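Local coordinates for tyrosine specific protein phosphatase, putative (Trypanosoma brucei, PDB 3M4U), which acts as a protein tyrosine phosphatase and life cycle switch, and dephosphorylates the nucleolar protein NOPP44/46, at residues A[52-57]-A[268-273]; A[121-126]-A[193-198]. One frame throughout, in Å; residues are numbered along the deposited sequence.

Interaction 1 (A[52-57]-A[268-273])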
loop_
_atom_site.group_PDB
_atom_site.type_symbol
_atom_site.label_atom_id
_atom_site.label_comp_id
_atom_site.label_asym_id
_atom_site.label_seq_id
_atom_site.Cartn_x
_atom_site.Cartn_y
_atom_site.Cartn_z
ATOM N N LEU A 52 5.444 14.434 -9.325
ATOM C CA LEU A 52 6.421 14.509 -10.413
ATOM C C LEU A 52 7.457 13.388 -10.354
ATOM O O LEU A 52 7.725 12.718 -11.354
ATOM C CB LEU A 52 7.160 15.846 -10.356
ATOM C CG LEU A 52 6.419 17.055 -10.909
ATOM C CD1 LEU A 52 7.336 18.272 -10.929
ATOM C CD2 LEU A 52 5.916 16.735 -12.312
ATOM N N ASP A 53 8.033 13.201 -9.171
ATOM C CA ASP A 53 9.131 12.263 -8.949
ATOM C C ASP A 53 8.702 10.821 -8.649
ATOM O O ASP A 53 9.545 9.928 -8.627
ATOM C CB ASP A 53 10.020 12.768 -7.804
ATOM C CG ASP A 53 9.214 13.092 -6.529
ATOM O OD1 ASP A 53 7.986 13.320 -6.660
ATOM O OD2 ASP A 53 9.797 13.119 -5.406
ATOM N N ILE A 54 7.421 10.579 -8.398
ATOM C CA ILE A 54 7.004 9.218 -8.065
ATOM C C ILE A 54 6.463 8.473 -9.270
ATOM O O ILE A 54 5.352 8.731 -9.732
ATOM C CB ILE A 54 6.012 9.147 -6.877
ATOM C CG1 ILE A 54 6.750 9.344 -5.548
ATOM C CG2 ILE A 54 5.333 7.781 -6.827
ATOM C CD1 ILE A 54 7.095 10.782 -5.236
ATOM N N LEU A 55 7.256 7.532 -9.767
ATOM C CA LEU A 55 6.974 6.875 -11.036
ATOM C C LEU A 55 6.963 5.365 -10.887
ATOM O O LEU A 55 7.654 4.826 -10.041
ATOM C CB LEU A 55 8.010 7.300 -12.079
ATOM C CG LEU A 55 8.042 8.822 -12.276
ATOM C CD1 LEU A 55 9.362 9.293 -12.866
ATOM C CD2 LEU A 55 6.862 9.268 -13.120
ATOM N N ALA A 56 6.170 4.686 -11.709
ATOM C CA ALA A 56 6.045 3.231 -11.628
ATOM C C ALA A 56 7.072 2.512 -12.508
ATOM O O ALA A 56 7.203 2.815 -13.688
ATOM C CB ALA A 56 4.613 2.796 -12.004
ATOM N N ASN A 57 7.795 1.558 -11.931
ATOM C CA ASN A 57 8.779 0.795 -12.685
ATOM C C ASN A 57 8.102 0.066 -13.840
ATOM O O ASN A 57 7.019 -0.504 -13.681
ATOM C CB ASN A 57 9.519 -0.202 -11.786
ATOM C CG ASN A 57 10.297 0.476 -10.667
ATOM O OD1 ASN A 57 9.778 1.360 -9.974
ATOM N ND2 ASN A 57 11.544 0.041 -10.463
ATOM N N GLN A 268 13.136 -3.020 -5.347
ATOM C CA GLN A 268 13.472 -3.459 -6.694
ATOM C C GLN A 268 12.231 -3.460 -7.601
ATOM O O GLN A 268 12.330 -3.232 -8.813
ATOM C CB GLN A 268 14.087 -4.863 -6.638
ATOM C CG GLN A 268 14.891 -5.243 -7.869
ATOM C CD GLN A 268 14.068 -5.974 -8.915
ATOM O OE1 GLN A 268 13.062 -6.609 -8.595
ATOM N NE2 GLN A 268 14.500 -5.897 -10.176
ATOM N N LYS A 269 11.068 -3.718 -7.010
ATOM C CA LYS A 269 9.836 -3.842 -7.782
ATOM C C LYS A 269 9.113 -2.509 -7.988
ATOM O O LYS A 269 8.383 -2.321 -8.966
ATOM C CB LYS A 269 8.907 -4.848 -7.117
ATOM C CG LYS A 269 9.516 -6.214 -6.946
ATOM C CD LYS A 269 8.534 -7.136 -6.264
ATOM C CE LYS A 269 9.111 -8.524 -6.079
ATOM N NZ LYS A 269 9.154 -9.269 -7.370
ATOM N N ARG A 270 9.320 -1.590 -7.054
ATOM C CA ARG A 270 8.704 -0.279 -7.114
ATOM C C ARG A 270 9.615 0.693 -6.367
ATOM O O ARG A 270 9.687 0.676 -5.136
ATOM C CB ARG A 270 7.276 -0.305 -6.526
ATOM C CG ARG A 270 6.551 1.044 -6.583
ATOM C CD ARG A 270 5.046 0.958 -6.222
ATOM N NE ARG A 270 4.473 2.291 -5.984
ATOM C CZ ARG A 270 4.069 3.133 -6.938
ATOM N NH1 ARG A 270 4.154 2.793 -8.228
ATOM N NH2 ARG A 270 3.574 4.323 -6.607
ATOM N N PHE A 271 10.323 1.526 -7.126
ATOM C CA PHE A 271 11.278 2.471 -6.553
ATOM C C PHE A 271 10.713 3.268 -5.374
ATOM O O PHE A 271 9.734 3.999 -5.529
ATOM C CB PHE A 271 11.800 3.444 -7.631
ATOM C CG PHE A 271 12.896 4.360 -7.138
ATOM C CD1 PHE A 271 14.215 3.939 -7.122
ATOM C CD2 PHE A 271 12.604 5.631 -6.670
ATOM C CE1 PHE A 271 15.225 4.775 -6.662
ATOM C CE2 PHE A 271 13.609 6.468 -6.206
ATOM C CZ PHE A 271 14.919 6.039 -6.198
ATOM N N GLY A 272 11.344 3.133 -4.207
ATOM C CA GLY A 272 11.013 3.961 -3.055
ATOM C C GLY A 272 10.256 3.264 -1.929
ATOM O O GLY A 272 10.096 3.813 -0.839
ATOM N N MET A 273 9.767 2.060 -2.193
ATOM C CA MET A 273 9.018 1.324 -1.177
ATOM C C MET A 273 9.688 1.430 0.192
ATOM O O MET A 273 10.834 1.013 0.357
ATOM C CB MET A 273 8.838 -0.134 -1.596
ATOM C CG MET A 273 7.956 -0.284 -2.827
ATOM S SD MET A 273 6.212 0.089 -2.488
ATOM C CE MET A 273 5.614 -1.551 -2.014
#
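Asn-57 sets its side-chain amide against the end of helix 258-269. Its CG lies anti to the carbonyl carbon and beside the backbone N (chi1 -61°), which aims the amide at the chain where it leaves the helix. Asn-57 OD1 accepts the backbone N-H of Phe-271, with Asn-57 OD1 to Phe-271 N at 2.9 Å. The N-H points almost straight at the oxygen (174°). The donor sits well off the carbonyl plane, tilted by 32°. Asn-57 OD1 also touches Arg-270 CA at 3.5 Å. Asn-57 CB packs on Lys-269 O at 3.7 Å. That carbonyl takes a hydrogen bond from Thr-60.

Arg-270 is the first residue after the helix. Its CG stands anti to the backbone N and the chain is extended from CG to NE, carrying the guanidinium to 52-57. Ala-56 CB meets the edge of that group, in its plane, 3.8 Å from Arg-270 NH1. Ile-54 crosses at about a right angle, and its CG2 lies 3.9 Å from Arg-270 NH2. Arg-270 NE bonds to Gly-232 O and NH2 to Ala-231 O, in the phosphate-binding signature loop of the tyrosine phosphatase fold.

Phe-271 touches Asn-57 OD1 through CB, and its ring packs on Pro-34. Arg-270 to Met-273 form a type II turn, with Gly-272 at its third position. A single hydrogen bond thus crosses between the segments, at the helix exit. Arg-270 spends NE and NH2 on the signature loop, so its contact with Ala-56 and Ile-54 is van der Waals packing against NH1 and NH2.

Interaction 2 (A[121-126]-A[193-198])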
loop_
_atom_site.group_PDB
_atom_site.type_symbol
_atom_site.label_atom_id
_atom_site.label_comp_id
_atom_site.label_asym_id
_atom_site.label_seq_id
_atom_site.Cartn_x
_atom_site.Cartn_y
_atom_site.Cartn_z
ATOM N N LEU A 121 -4.062 3.798 2.941
ATOM C CA LEU A 121 -3.317 4.132 4.156
ATOM C C LEU A 121 -3.216 5.625 4.380
ATOM O O LEU A 121 -2.373 6.115 5.154
ATOM C CB LEU A 121 -1.922 3.500 4.123
ATOM C CG LEU A 121 -2.009 1.995 3.898
ATOM C CD1 LEU A 121 -0.644 1.388 3.624
ATOM C CD2 LEU A 121 -2.685 1.328 5.101
ATOM N N THR A 122 -4.096 6.356 3.709
ATOM C CA THR A 122 -4.053 7.805 3.819
ATOM C C THR A 122 -5.416 8.453 3.991
ATOM O O THR A 122 -6.448 7.881 3.616
ATOM C CB THR A 122 -3.376 8.434 2.576
ATOM O OG1 THR A 122 -3.169 9.836 2.804
ATOM C CG2 THR A 122 -4.244 8.218 1.316
ATOM N N LYS A 123 -5.401 9.656 4.561
ATOM C CA LYS A 123 -6.543 10.552 4.515
ATOM C C LYS A 123 -6.575 11.289 3.175
ATOM O O LYS A 123 -5.563 11.348 2.471
ATOM C CB LYS A 123 -6.447 11.554 5.657
ATOM C CG LYS A 123 -6.334 10.873 7.013
ATOM C CD LYS A 123 -6.976 11.704 8.103
ATOM C CE LYS A 123 -6.099 12.873 8.492
ATOM N NZ LYS A 123 -6.572 13.486 9.759
ATOM N N LEU A 124 -7.735 11.840 2.826
ATOM C CA LEU A 124 -7.867 12.681 1.644
ATOM C C LEU A 124 -6.948 13.900 1.740
ATOM O O LEU A 124 -6.296 14.256 0.754
ATOM C CB LEU A 124 -9.322 13.101 1.449
ATOM C CG LEU A 124 -10.284 11.952 1.117
ATOM C CD1 LEU A 124 -11.704 12.479 1.022
ATOM C CD2 LEU A 124 -9.887 11.219 -0.191
ATOM N N ARG A 125 -6.903 14.517 2.928
ATOM C CA ARG A 125 -5.979 15.607 3.252
ATOM C C ARG A 125 -5.515 15.537 4.715
ATOM O O ARG A 125 -6.331 15.307 5.623
ATOM C CB ARG A 125 -6.630 16.977 3.058
ATOM C CG ARG A 125 -7.763 17.037 2.075
ATOM C CD ARG A 125 -8.367 18.467 1.993
ATOM N NE ARG A 125 -7.380 19.475 1.608
ATOM C CZ ARG A 125 -7.268 20.008 0.388
ATOM N NH1 ARG A 125 -8.089 19.645 -0.589
ATOM N NH2 ARG A 125 -6.332 20.919 0.151
ATOM N N GLU A 126 -4.216 15.749 4.936
ATOM C CA GLU A 126 -3.641 15.862 6.280
ATOM C C GLU A 126 -3.364 17.315 6.556
ATOM O O GLU A 126 -2.577 17.958 5.839
ATOM C CB GLU A 126 -2.319 15.132 6.388
ATOM C CG GLU A 126 -2.404 13.667 6.132
ATOM C CD GLU A 126 -1.062 12.994 6.313
ATOM O OE1 GLU A 126 -0.879 11.909 5.730
ATOM O OE2 GLU A 126 -0.200 13.560 7.026
ATOM N N GLN A 193 -9.981 1.753 4.763
ATOM C CA GLN A 193 -9.174 2.954 4.909
ATOM C C GLN A 193 -8.735 3.155 6.339
ATOM O O GLN A 193 -9.564 3.153 7.274
ATOM C CB GLN A 193 -9.929 4.196 4.428
ATOM C CG GLN A 193 -9.079 5.457 4.377
ATOM C CD GLN A 193 -9.914 6.728 4.347
ATOM O OE1 GLN A 193 -11.149 6.672 4.408
ATOM N NE2 GLN A 193 -9.245 7.888 4.254
ATOM N N TYR A 194 -7.425 3.331 6.511
ATOM C CA TYR A 194 -6.857 3.620 7.813
ATOM C C TYR A 194 -6.371 5.049 7.815
ATOM O O TYR A 194 -5.562 5.436 6.943
ATOM C CB TYR A 194 -5.691 2.684 8.104
ATOM C CG TYR A 194 -4.952 2.999 9.393
ATOM C CD1 TYR A 194 -5.643 3.338 10.556
ATOM C CD2 TYR A 194 -3.564 2.935 9.448
ATOM C CE1 TYR A 194 -4.968 3.636 11.730
ATOM C CE2 TYR A 194 -2.874 3.212 10.621
ATOM C CZ TYR A 194 -3.580 3.560 11.767
ATOM O OH TYR A 194 -2.881 3.838 12.929
ATOM N N VAL A 195 -6.861 5.830 8.782
ATOM C CA VAL A 195 -6.582 7.260 8.836
ATOM C C VAL A 195 -5.684 7.691 10.013
ATOM O O VAL A 195 -5.492 8.891 10.263
ATOM C CB VAL A 195 -7.894 8.094 8.825
ATOM C CG1 VAL A 195 -8.738 7.734 7.614
ATOM C CG2 VAL A 195 -8.697 7.874 10.117
ATOM N N GLY A 196 -5.128 6.719 10.723
ATOM C CA GLY A 196 -4.238 7.019 11.832
ATOM C C GLY A 196 -2.788 6.837 11.431
ATOM O O GLY A 196 -1.937 6.529 12.267
ATOM N N TRP A 197 -2.504 7.039 10.141
ATOM C CA TRP A 197 -1.151 6.857 9.620
ATOM C C TRP A 197 -0.719 8.033 8.739
ATOM O O TRP A 197 -1.041 8.073 7.556
ATOM C CB TRP A 197 -1.072 5.539 8.838
ATOM C CG TRP A 197 0.325 4.990 8.668
ATOM C CD1 TRP A 197 1.500 5.642 8.903
ATOM C CD2 TRP A 197 0.678 3.673 8.217
ATOM N NE1 TRP A 197 2.563 4.816 8.619
ATOM C CE2 TRP A 197 2.086 3.599 8.205
ATOM C CE3 TRP A 197 -0.061 2.548 7.833
ATOM C CZ2 TRP A 197 2.773 2.446 7.810
ATOM C CZ3 TRP A 197 0.616 1.406 7.450
ATOM C CH2 TRP A 197 2.023 1.362 7.439
ATOM N N PRO A 198 0.028 8.985 9.315
ATOM C CA PRO A 198 0.446 10.214 8.628
ATOM C C PRO A 198 1.520 9.936 7.595
ATOM O O PRO A 198 2.397 9.098 7.811
ATOM C CB PRO A 198 1.069 11.057 9.745
ATOM C CG PRO A 198 0.857 10.297 11.014
ATOM C CD PRO A 198 0.614 8.881 10.659
HETATM O O HOH W 1 -2.952 10.486 6.383
#
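Gln-193 reaches across to the backbone of Thr-122, just where strand 187-194 runs into the WPD loop of the phosphatase fold (Trp-197, Pro-198, Asp-199). From CB, CG lies anti to the backbone N (chi1 -172°) and the chain stays extended. Gln-193 CG and CD each pass 3.7 Å from Thr-122 O. At the tip, Gln-193 NE2 donates to Thr-122 O at 2.9 Å. The bond is fairly straight (164°), with the acceptor near the amide plane. OE1 turns to Arg-175, so both ends of the amide are held.

Leu-121 and Trp-197 lie side by side, pointing the same way. Leu-121 CD2 is 4.0 Å from Trp-197 CE3, and CD1 meets CZ3. The indole N-H bonds to Gly-201 O. Lys-123 crosses Val-195 at about a right angle, its CG 3.7 Å from Val-195 CB.

Glu-126 extends its carboxylate to the loop. OE1 accepts the N-H of Asp-199, probably the general acid, as in related phosphatases, and forms a salt bridge with Arg-235. A water sits among Lys-123 N, Glu-126 OE1 and Trp-197 O. Beside it, Glu-126 OE1 lies 3.6 Å from Pro-198 CA.

How the interactions relate
Interactions 1 and 2 approach the catalytic signature loop through different residues. Their centres are 20 Å apart and their nearest atoms about 9 Å apart, so they do not touch. Each sends one side chain to a different part of that loop, and interaction 2 meets it at Arg-235. This is the position of the signature arginine, which probably binds phosphate as in related phosphatases. A bound phosphate ion, probably from the crystallisation liquor, lies about 5 Å from the side chain of Thr-122. It may mark an anion pocket near the signature loop. Interaction 2 also packs against the start of the WPD loop, whereas interaction 1 lies at a helix end.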